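Local coordinates for ginlfy protein (Ginkgo biloba, PDB 4UDE), which is probably a DNA-binding transcription factor of the FLO/LFY family, represented here by its SAM oligomerization domain, at residues Glu7-Phe15 with Leu25-Val35. Residues are numbered along the deposited sequence; the frame is centred on the assembly and turned at random.
Sequences ELSSLEELF and LTKMVEMGFTV
Leu11 enters as a knob among Leu25, Met28, Val29 and Val35, its two methyls facing different partners. CD1 lies 3.8 Å from Met28 CB and equally near Val29 CG2, whereas CD2 turns to Val35, whose side chain slides past in the opposite direction. Leu25 in turn sits among Leu8, Leu11, Glu12 and Phe15. With its CG anti to the carbonyl carbon (chi1 -63°), Leu25 sets CD1 against Glu12 CG, the two side chains crossing at about a right angle, and brings CD2 to 3.4 Å from Phe15 CD2, a tight, oblique approach to the ring. Leu8 crosses Leu25 at a similar angle, its CD1 against Leu25 CB. Met28, bent at its last torsion, carries SD to 5.0 Å from the Phe15 ring centroid in an oblique Met-aromatic contact. Were Phe15 an alanine, Leu25 CD2 and the Met28 thioether would probably lose their aromatic partner, opening a gap between the helices. At the border, a water accepts a weak bond from Val35 N and donates to Glu7 OE1. The segments 7-15 and 25-30 cross at 129°, joining helices 2-15 and 22-30 of the SAM domain; Leu38 of helix 35-39 touches Leu11, Leu14 and Phe15, while Ile69 and Ala72 of helix 63-83 meet Phe15.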
loop_
_atom_site.group_PDB
_atom_site.type_symbol
_atom_site.label_atom_id
_atom_site.label_comp_id
_atom_site.label_asym_id
_atom_site.label_seq_id
_atom_site.Cartn_x
_atom_site.Cartn_y
_atom_site.Cartn_z
ATOM N N GLU A 7 -10.896 6.205 -0.198
ATOM C CA GLU A 7 -9.867 5.155 -0.182
ATOM C C GLU A 7 -8.556 5.625 -0.782
ATOM O O GLU A 7 -7.501 5.339 -0.223
ATOM C CB GLU A 7 -10.348 3.857 -0.853
ATOM C CG GLU A 7 -11.501 3.143 -0.159
ATOM C CD GLU A 7 -11.633 3.271 1.353
ATOM O OE1 GLU A 7 -10.690 2.870 2.076
ATOM O OE2 GLU A 7 -12.693 3.758 1.813
ATOM N N LEU A 8 -8.622 6.393 -1.876
ATOM C CA LEU A 8 -7.417 6.907 -2.509
ATOM C C LEU A 8 -6.682 7.865 -1.567
ATOM O O LEU A 8 -5.461 7.737 -1.421
ATOM C CB LEU A 8 -7.704 7.526 -3.897
ATOM C CG LEU A 8 -6.531 8.210 -4.606
ATOM C CD1 LEU A 8 -5.457 7.212 -5.015
ATOM C CD2 LEU A 8 -7.008 8.971 -5.820
ATOM N N SER A 9 -7.432 8.756 -0.877
ATOM C CA SER A 9 -6.869 9.690 0.094
ATOM C C SER A 9 -6.204 8.908 1.219
ATOM O O SER A 9 -5.091 9.237 1.594
ATOM C CB SER A 9 -7.947 10.607 0.668
ATOM O OG SER A 9 -8.271 11.643 -0.238
ATOM N N SER A 10 -6.880 7.865 1.736
ATOM C CA SER A 10 -6.352 6.984 2.787
ATOM C C SER A 10 -5.018 6.386 2.378
ATOM O O SER A 10 -4.085 6.458 3.159
ATOM C CB SER A 10 -7.332 5.860 3.102
ATOM O OG SER A 10 -8.440 6.392 3.793
ATOM N N LEU A 11 -4.924 5.829 1.160
ATOM C CA LEU A 11 -3.683 5.227 0.678
ATOM C C LEU A 11 -2.585 6.268 0.428
ATOM O O LEU A 11 -1.420 5.998 0.741
ATOM C CB LEU A 11 -3.907 4.307 -0.546
ATOM C CG LEU A 11 -4.827 3.058 -0.361
ATOM C CD1 LEU A 11 -4.722 2.139 -1.572
ATOM C CD2 LEU A 11 -4.463 2.244 0.863
ATOM N N GLU A 12 -2.958 7.465 -0.105
ATOM C CA GLU A 12 -2.025 8.580 -0.339
ATOM C C GLU A 12 -1.358 8.935 0.972
ATOM O O GLU A 12 -0.146 9.103 0.999
ATOM C CB GLU A 12 -2.753 9.825 -0.871
ATOM C CG GLU A 12 -2.929 9.859 -2.376
ATOM C CD GLU A 12 -3.781 10.992 -2.926
ATOM O OE1 GLU A 12 -4.222 11.866 -2.144
ATOM O OE2 GLU A 12 -4.028 10.991 -4.153
ATOM N N GLU A 13 -2.157 9.035 2.063
ATOM C CA GLU A 13 -1.660 9.330 3.403
ATOM C C GLU A 13 -0.718 8.259 3.925
ATOM O O GLU A 13 0.293 8.602 4.530
ATOM C CB GLU A 13 -2.818 9.554 4.389
ATOM C CG GLU A 13 -3.505 10.895 4.198
ATOM C CD GLU A 13 -2.580 12.095 4.265
ATOM O OE1 GLU A 13 -1.918 12.288 5.313
ATOM O OE2 GLU A 13 -2.497 12.824 3.249
ATOM N N LEU A 14 -1.051 6.971 3.723
ATOM C CA LEU A 14 -0.191 5.875 4.168
ATOM C C LEU A 14 1.174 5.853 3.436
ATOM O O LEU A 14 2.225 5.672 4.056
ATOM C CB LEU A 14 -0.898 4.510 3.981
ATOM C CG LEU A 14 -0.073 3.225 4.305
ATOM C CD1 LEU A 14 0.264 3.123 5.784
ATOM C CD2 LEU A 14 -0.798 1.992 3.855
ATOM N N PHE A 15 1.125 6.007 2.117
ATOM C CA PHE A 15 2.281 5.880 1.242
ATOM C C PHE A 15 3.086 7.157 0.973
ATOM O O PHE A 15 4.116 7.082 0.294
ATOM C CB PHE A 15 1.861 5.156 -0.039
ATOM C CG PHE A 15 1.463 3.713 0.201
ATOM C CD1 PHE A 15 2.368 2.803 0.734
ATOM C CD2 PHE A 15 0.207 3.253 -0.168
ATOM C CE1 PHE A 15 1.998 1.473 0.962
ATOM C CE2 PHE A 15 -0.159 1.918 0.037
ATOM C CZ PHE A 15 0.740 1.035 0.593
ATOM N N LEU A 25 -1.182 3.672 -6.659
ATOM C CA LEU A 25 -2.236 3.934 -5.660
ATOM C C LEU A 25 -3.615 3.697 -6.238
ATOM O O LEU A 25 -4.444 3.032 -5.610
ATOM C CB LEU A 25 -2.134 5.362 -5.067
ATOM C CG LEU A 25 -0.849 5.662 -4.295
ATOM C CD1 LEU A 25 -0.745 7.134 -3.925
ATOM C CD2 LEU A 25 -0.732 4.779 -3.061
ATOM N N THR A 26 -3.841 4.234 -7.449
ATOM C CA THR A 26 -5.070 4.114 -8.235
ATOM C C THR A 26 -5.397 2.632 -8.453
ATOM O O THR A 26 -6.539 2.234 -8.252
ATOM C CB THR A 26 -4.908 4.926 -9.546
ATOM O OG1 THR A 26 -5.217 6.290 -9.266
ATOM C CG2 THR A 26 -5.797 4.449 -10.649
ATOM N N LYS A 27 -4.403 1.830 -8.850
ATOM C CA LYS A 27 -4.633 0.420 -9.067
ATOM C C LYS A 27 -4.964 -0.323 -7.760
ATOM O O LYS A 27 -5.865 -1.152 -7.760
ATOM C CB LYS A 27 -3.455 -0.231 -9.820
ATOM C CG LYS A 27 -3.746 -1.664 -10.296
ATOM C CD LYS A 27 -4.992 -1.845 -11.168
ATOM C CE LYS A 27 -4.851 -1.249 -12.547
ATOM N NZ LYS A 27 -6.105 -1.405 -13.332
ATOM N N MET A 28 -4.277 -0.003 -6.662
ATOM C CA MET A 28 -4.535 -0.618 -5.344
ATOM C C MET A 28 -5.972 -0.339 -4.844
ATOM O O MET A 28 -6.622 -1.251 -4.353
ATOM C CB MET A 28 -3.480 -0.181 -4.322
ATOM C CG MET A 28 -2.095 -0.715 -4.635
ATOM S SD MET A 28 -0.845 -0.142 -3.455
ATOM C CE MET A 28 -1.299 -1.139 -2.032
ATOM N N VAL A 29 -6.488 0.887 -5.055
ATOM C CA VAL A 29 -7.868 1.274 -4.699
ATOM C C VAL A 29 -8.861 0.424 -5.513
ATOM O O VAL A 29 -9.804 -0.131 -4.954
ATOM C CB VAL A 29 -8.108 2.792 -4.940
ATOM C CG1 VAL A 29 -9.591 3.164 -4.798
ATOM C CG2 VAL A 29 -7.258 3.625 -3.994
ATOM N N GLU A 30 -8.605 0.306 -6.831
ATOM C CA GLU A 30 -9.406 -0.444 -7.787
ATOM C C GLU A 30 -9.438 -1.941 -7.403
ATOM O O GLU A 30 -10.477 -2.601 -7.556
ATOM C CB GLU A 30 -8.829 -0.199 -9.178
ATOM C CG GLU A 30 -9.535 -0.863 -10.340
ATOM C CD GLU A 30 -8.786 -0.680 -11.649
ATOM O OE1 GLU A 30 -8.195 0.408 -11.866
ATOM O OE2 GLU A 30 -8.773 -1.641 -12.452
ATOM N N MET A 31 -8.318 -2.449 -6.840
ATOM C CA MET A 31 -8.208 -3.830 -6.364
ATOM C C MET A 31 -8.910 -4.038 -5.023
ATOM O O MET A 31 -9.050 -5.175 -4.587
ATOM C CB MET A 31 -6.744 -4.260 -6.273
ATOM C CG MET A 31 -6.136 -4.569 -7.605
ATOM S SD MET A 31 -4.419 -5.079 -7.416
ATOM C CE MET A 31 -3.725 -3.642 -7.415
ATOM N N GLY A 32 -9.307 -2.952 -4.371
ATOM C CA GLY A 32 -10.038 -2.994 -3.110
ATOM C C GLY A 32 -9.228 -2.946 -1.831
ATOM O O GLY A 32 -9.761 -3.276 -0.768
ATOM N N PHE A 33 -7.953 -2.516 -1.898
ATOM C CA PHE A 33 -7.110 -2.409 -0.698
ATOM C C PHE A 33 -7.415 -1.193 0.134
ATOM O O PHE A 33 -7.689 -0.108 -0.394
ATOM C CB PHE A 33 -5.605 -2.458 -1.032
ATOM C CG PHE A 33 -5.148 -3.848 -1.380
ATOM C CD1 PHE A 33 -4.871 -4.781 -0.375
ATOM C CD2 PHE A 33 -5.075 -4.260 -2.708
ATOM C CE1 PHE A 33 -4.467 -6.077 -0.694
ATOM C CE2 PHE A 33 -4.680 -5.565 -3.028
ATOM C CZ PHE A 33 -4.370 -6.460 -2.017
ATOM N N THR A 34 -7.382 -1.393 1.451
ATOM C CA THR A 34 -7.557 -0.387 2.490
ATOM C C THR A 34 -6.329 -0.485 3.398
ATOM O O THR A 34 -5.645 -1.508 3.410
ATOM C CB THR A 34 -8.871 -0.584 3.306
ATOM O OG1 THR A 34 -8.759 -1.710 4.174
ATOM C CG2 THR A 34 -10.146 -0.639 2.433
ATOM N N VAL A 35 -6.074 0.568 4.168
ATOM C CA VAL A 35 -4.974 0.656 5.138
ATOM C C VAL A 35 -5.084 -0.451 6.206
ATOM O O VAL A 35 -4.085 -1.106 6.518
ATOM C CB VAL A 35 -4.891 2.075 5.765
ATOM C CG1 VAL A 35 -3.828 2.133 6.867
ATOM C CG2 VAL A 35 -4.629 3.127 4.690
HETATM O O HOH W 1 -8.426 2.965 4.459
#